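Local coordinates for Uly1 (Catenovulum maritimum, PDB 7DRQ), which is a calcium-binding ulvan lyase of polysaccharide lyase family 24, which probably cleaves the algal polysaccharide ulvan by elimination, at residues Y263-I275 against G347-L359. Residues are numbered along the deposited sequence; the frame is centred on the assembly and turned at random.
With CA (calcium ion), chain D.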
loop_
_atom_site.group_PDB
_atom_site.type_symbol
_atom_site.label_atom_id
_atom_site.label_comp_id
_atom_site.label_asym_id
_atom_site.label_seq_id
_atom_site.Cartn_x
_atom_site.Cartn_y
_atom_site.Cartn_z
ATOM N N TYR A 263 3.270 -1.378 11.853
ATOM C CA TYR A 263 2.845 -0.334 10.920
ATOM C C TYR A 263 4.015 -0.078 9.979
ATOM O O TYR A 263 4.938 0.666 10.319
ATOM C CB TYR A 263 2.428 0.940 11.669
ATOM C CG TYR A 263 1.111 0.768 12.380
ATOM C CD1 TYR A 263 1.037 0.068 13.579
ATOM C CD2 TYR A 263 -0.064 1.278 11.843
ATOM C CE1 TYR A 263 -0.174 -0.112 14.222
ATOM C CE2 TYR A 263 -1.278 1.103 12.482
ATOM C CZ TYR A 263 -1.322 0.406 13.666
ATOM O OH TYR A 263 -2.520 0.222 14.303
ATOM N N GLY A 264 3.984 -0.695 8.805
ATOM C CA GLY A 264 5.090 -0.542 7.886
ATOM C C GLY A 264 4.820 -1.281 6.598
ATOM O O GLY A 264 3.686 -1.670 6.306
ATOM N N LYS A 265 5.882 -1.479 5.830
ATOM C CA LYS A 265 5.729 -2.072 4.511
ATOM C C LYS A 265 6.988 -2.843 4.158
ATOM O O LYS A 265 8.103 -2.381 4.429
ATOM C CB LYS A 265 5.456 -1.002 3.456
ATOM C CG LYS A 265 4.987 -1.576 2.121
ATOM C CD LYS A 265 4.326 -0.510 1.255
ATOM C CE LYS A 265 3.259 0.249 2.012
ATOM N NZ LYS A 265 2.613 1.249 1.112
HETATM N N MSE A 266 6.793 -4.025 3.576
HETATM C CA MSE A 266 7.873 -4.783 2.981
HETATM C C MSE A 266 8.045 -4.313 1.551
HETATM O O MSE A 266 7.067 -3.957 0.880
HETATM C CB MSE A 266 7.583 -6.291 2.995
HETATM C CG MSE A 266 7.304 -6.835 4.358
HETATM SE SE MSE A 266 7.033 -8.785 4.242
HETATM C CE MSE A 266 8.255 -9.207 2.947
ATOM N N LYS A 267 9.294 -4.277 1.098
ATOM C CA LYS A 267 9.607 -3.917 -0.275
ATOM C C LYS A 267 10.763 -4.769 -0.752
ATOM O O LYS A 267 11.546 -5.288 0.044
ATOM C CB LYS A 267 10.010 -2.444 -0.422
ATOM C CG LYS A 267 8.996 -1.445 0.081
ATOM C CD LYS A 267 9.551 -0.021 -0.083
ATOM C CE LYS A 267 8.682 0.987 0.643
ATOM N NZ LYS A 267 9.026 2.403 0.248
ATOM N N TYR A 268 10.881 -4.889 -2.072
ATOM C CA TYR A 268 12.096 -5.415 -2.673
ATOM C C TYR A 268 12.985 -4.221 -2.987
ATOM O O TYR A 268 12.587 -3.331 -3.750
ATOM C CB TYR A 268 11.784 -6.214 -3.933
ATOM C CG TYR A 268 12.960 -6.967 -4.491
ATOM C CD1 TYR A 268 13.321 -8.213 -3.982
ATOM C CD2 TYR A 268 13.691 -6.453 -5.554
ATOM C CE1 TYR A 268 14.398 -8.917 -4.510
ATOM C CE2 TYR A 268 14.755 -7.142 -6.083
ATOM C CZ TYR A 268 15.103 -8.369 -5.577
ATOM O OH TYR A 268 16.169 -9.030 -6.145
ATOM N N ALA A 269 14.158 -4.177 -2.367
ATOM C CA ALA A 269 15.016 -2.998 -2.437
ATOM C C ALA A 269 16.458 -3.462 -2.472
ATOM O O ALA A 269 16.842 -4.338 -1.686
ATOM C CB ALA A 269 14.794 -2.073 -1.234
ATOM N N ASP A 270 17.240 -2.886 -3.385
ATOM C CA ASP A 270 18.628 -3.283 -3.617
ATOM C C ASP A 270 18.785 -4.801 -3.583
ATOM O O ASP A 270 19.604 -5.349 -2.843
ATOM C CB ASP A 270 19.571 -2.623 -2.612
ATOM C CG ASP A 270 21.039 -2.741 -3.027
ATOM O OD1 ASP A 270 21.276 -2.920 -4.239
ATOM O OD2 ASP A 270 21.940 -2.675 -2.154
ATOM N N GLY A 271 17.957 -5.485 -4.380
ATOM C CA GLY A 271 18.101 -6.916 -4.588
ATOM C C GLY A 271 17.687 -7.807 -3.438
ATOM O O GLY A 271 18.024 -9.000 -3.448
ATOM N N LYS A 272 16.981 -7.284 -2.439
ATOM C CA LYS A 272 16.599 -8.086 -1.285
ATOM C C LYS A 272 15.194 -7.732 -0.826
ATOM O O LYS A 272 14.734 -6.602 -0.972
ATOM C CB LYS A 272 17.553 -7.896 -0.103
ATOM C CG LYS A 272 19.001 -8.239 -0.409
ATOM C CD LYS A 272 19.897 -8.052 0.814
ATOM C CE LYS A 272 21.359 -8.283 0.418
ATOM N NZ LYS A 272 22.272 -8.070 1.567
ATOM N N ILE A 273 14.529 -8.716 -0.246
ATOM C CA ILE A 273 13.271 -8.493 0.449
ATOM C C ILE A 273 13.581 -7.889 1.813
ATOM O O ILE A 273 14.395 -8.432 2.562
ATOM C CB ILE A 273 12.502 -9.815 0.583
ATOM C CG1 ILE A 273 12.023 -10.273 -0.792
ATOM C CG2 ILE A 273 11.346 -9.669 1.528
ATOM C CD1 ILE A 273 11.584 -11.731 -0.822
ATOM N N ARG A 274 12.969 -6.741 2.122
ATOM C CA ARG A 274 13.224 -6.054 3.390
ATOM C C ARG A 274 11.924 -5.477 3.940
ATOM O O ARG A 274 10.884 -5.480 3.280
ATOM C CB ARG A 274 14.271 -4.930 3.240
ATOM C CG ARG A 274 15.294 -5.134 2.129
ATOM C CD ARG A 274 16.346 -4.017 2.077
ATOM N NE ARG A 274 17.318 -4.280 1.015
ATOM C CZ ARG A 274 18.635 -4.388 1.198
ATOM N NH1 ARG A 274 19.165 -4.218 2.409
ATOM N NH2 ARG A 274 19.424 -4.657 0.161
ATOM N N ILE A 275 11.983 -4.983 5.178
ATOM C CA ILE A 275 10.828 -4.354 5.809
ATOM C C ILE A 275 11.291 -3.170 6.651
ATOM O O ILE A 275 12.364 -3.201 7.263
ATOM C CB ILE A 275 10.043 -5.373 6.668
ATOM C CG1 ILE A 275 8.673 -4.814 7.076
ATOM C CG2 ILE A 275 10.884 -5.798 7.873
ATOM C CD1 ILE A 275 7.774 -5.842 7.795
ATOM N N GLY A 347 1.532 8.320 11.070
ATOM C CA GLY A 347 1.731 8.162 9.646
ATOM C C GLY A 347 3.003 8.871 9.239
ATOM O O GLY A 347 3.786 9.303 10.085
ATOM N N GLY A 348 3.192 8.984 7.927
ATOM C CA GLY A 348 4.371 9.662 7.434
ATOM C C GLY A 348 5.635 8.835 7.446
ATOM O O GLY A 348 6.724 9.395 7.285
ATOM N N PHE A 349 5.539 7.524 7.620
ATOM C CA PHE A 349 6.728 6.686 7.690
ATOM C C PHE A 349 6.988 6.030 6.343
ATOM O O PHE A 349 6.063 5.526 5.696
ATOM C CB PHE A 349 6.592 5.603 8.759
ATOM C CG PHE A 349 7.710 4.615 8.727
ATOM C CD1 PHE A 349 8.963 4.961 9.210
ATOM C CD2 PHE A 349 7.539 3.355 8.152
ATOM C CE1 PHE A 349 10.018 4.045 9.169
ATOM C CE2 PHE A 349 8.592 2.448 8.098
ATOM C CZ PHE A 349 9.827 2.789 8.610
ATOM N N ASP A 350 8.250 6.032 5.924
ATOM C CA ASP A 350 8.628 5.314 4.713
ATOM C C ASP A 350 10.124 5.056 4.763
ATOM O O ASP A 350 10.838 5.612 5.600
ATOM C CB ASP A 350 8.236 6.090 3.449
ATOM C CG ASP A 350 8.127 5.190 2.224
ATOM O OD1 ASP A 350 8.110 3.949 2.387
ATOM O OD2 ASP A 350 8.064 5.731 1.100
ATOM N N TRP A 351 10.593 4.211 3.841
ATOM C CA TRP A 351 11.994 3.815 3.800
ATOM C C TRP A 351 12.323 3.331 2.392
ATOM O O TRP A 351 11.436 2.988 1.609
ATOM C CB TRP A 351 12.293 2.714 4.826
ATOM C CG TRP A 351 11.549 1.477 4.506
ATOM C CD1 TRP A 351 10.256 1.187 4.834
ATOM C CD2 TRP A 351 12.029 0.377 3.732
ATOM N NE1 TRP A 351 9.909 -0.044 4.324
ATOM C CE2 TRP A 351 10.980 -0.560 3.643
ATOM C CE3 TRP A 351 13.248 0.094 3.105
ATOM C CZ2 TRP A 351 11.114 -1.771 2.956
ATOM C CZ3 TRP A 351 13.381 -1.104 2.417
ATOM C CH2 TRP A 351 12.317 -2.025 2.349
ATOM N N THR A 352 13.615 3.283 2.092
ATOM C CA THR A 352 14.081 2.664 0.858
ATOM C C THR A 352 15.547 2.307 1.045
ATOM O O THR A 352 16.193 2.743 2.001
ATOM C CB THR A 352 13.875 3.590 -0.352
ATOM O OG1 THR A 352 14.182 2.881 -1.558
ATOM C CG2 THR A 352 14.785 4.805 -0.242
ATOM N N VAL A 353 16.052 1.463 0.149
ATOM C CA VAL A 353 17.477 1.187 0.037
ATOM C C VAL A 353 17.843 1.354 -1.428
ATOM O O VAL A 353 17.196 0.763 -2.296
ATOM C CB VAL A 353 17.852 -0.232 0.534
ATOM C CG1 VAL A 353 19.371 -0.452 0.413
ATOM C CG2 VAL A 353 17.383 -0.449 1.970
ATOM N N THR A 354 18.858 2.170 -1.706
ATOM C CA THR A 354 19.258 2.411 -3.089
ATOM C C THR A 354 20.044 1.226 -3.644
ATOM O O THR A 354 20.471 0.327 -2.918
ATOM C CB THR A 354 20.140 3.649 -3.206
ATOM O OG1 THR A 354 21.421 3.341 -2.631
ATOM C CG2 THR A 354 19.518 4.857 -2.482
ATOM N N GLU A 355 20.260 1.253 -4.962
ATOM C CA GLU A 355 21.071 0.239 -5.628
ATOM C C GLU A 355 22.523 0.229 -5.160
ATOM O O GLU A 355 23.264 -0.694 -5.530
ATOM C CB GLU A 355 21.024 0.442 -7.152
ATOM C CG GLU A 355 21.851 1.626 -7.621
ATOM C CD GLU A 355 21.880 1.772 -9.133
ATOM O OE1 GLU A 355 21.042 1.144 -9.814
ATOM O OE2 GLU A 355 22.748 2.513 -9.634
ATOM N N ASN A 356 22.952 1.216 -4.374
ATOM C CA ASN A 356 24.284 1.225 -3.784
ATOM C C ASN A 356 24.254 0.913 -2.294
ATOM O O ASN A 356 25.264 1.095 -1.602
ATOM C CB ASN A 356 24.957 2.573 -4.034
ATOM C CG ASN A 356 25.141 2.833 -5.499
ATOM O OD1 ASN A 356 25.376 1.905 -6.246
ATOM N ND2 ASN A 356 24.982 4.091 -5.930
ATOM N N GLY A 357 23.128 0.423 -1.795
ATOM C CA GLY A 357 23.069 -0.021 -0.417
ATOM C C GLY A 357 22.830 1.078 0.583
ATOM O O GLY A 357 22.889 0.805 1.786
ATOM N N ASP A 358 22.582 2.312 0.125
ATOM C CA ASP A 358 22.245 3.404 1.035
ATOM C C ASP A 358 20.878 3.157 1.650
ATOM O O ASP A 358 19.890 2.969 0.939
ATOM C CB ASP A 358 22.227 4.755 0.310
ATOM C CG ASP A 358 23.422 4.959 -0.597
ATOM O OD1 ASP A 358 24.560 5.009 -0.080
ATOM O OD2 ASP A 358 23.220 5.079 -1.831
ATOM N N LEU A 359 20.816 3.190 2.971
ATOM C CA LEU A 359 19.580 2.964 3.706
ATOM C C LEU A 359 18.993 4.308 4.120
ATOM O O LEU A 359 19.701 5.142 4.687
ATOM C CB LEU A 359 19.841 2.101 4.939
ATOM C CG LEU A 359 18.743 2.073 6.001
ATOM C CD1 LEU A 359 17.527 1.365 5.458
ATOM C CD2 LEU A 359 19.246 1.407 7.289
HETATM CA CA CA D . 27.341 0.662 -7.039
HETATM O O HOH W 1 6.694 4.608 -0.905
HETATM O O HOH W 2 16.367 -0.411 -4.584
HETATM O O HOH W 3 25.516 -1.023 -7.265
HETATM O O HOH W 4 28.330 2.174 -5.198
HETATM O O HOH W 5 27.864 2.777 -8.144
#
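Two neighbouring blades of a beta-propeller meet where W351, on strand 350-353 of one, slots its indole between the K267 side chain and the backbone of I275 in the hairpin 263-275 of the other. Its NE1 donates to K265 O (3.0 Å), which lies near the ring plane, so the edge of the indole is tied to the hairpin backbone while K267 CD packs over one face and the backbone carbon of I275 over the opposite one. With chi1 at 64°, W351 holds CG between its own backbone N and carbonyl carbon, which swings the ring across to the hairpin. K267 runs extended past the indole in the opposing direction, and its NZ ends above the five-membered ring, 4.8 Å from the centroid, in a cation-pi contact. There NZ also donates to W351 O (2.8 Å), almost in line with the carbonyl, and forms a salt bridge with D350 OD1. Cutting K267 back to an alanine would probably leave D350 without its cationic mate and W351 O without this donor, and take the aliphatic chain off the indole face. Each strand belongs to a different antiparallel blade, as expected of a beta-propeller of the BNR-repeat family, and 263-269 and 350-353 run roughly parallel (23°) without backbone hydrogen bonds between them. Farther along, A269 CB meets V353 CB at 4.0 Å, and V353 CG1 sits over the centre of one face of the R274 guanidinium. R274 NE donates in the guanidinium plane to A269 O (2.7 Å), bracing the type I' turn 269-272. A water joins D270 N to V353 O, and beyond it N356 OD1 binds a calcium ion at 2.5 Å.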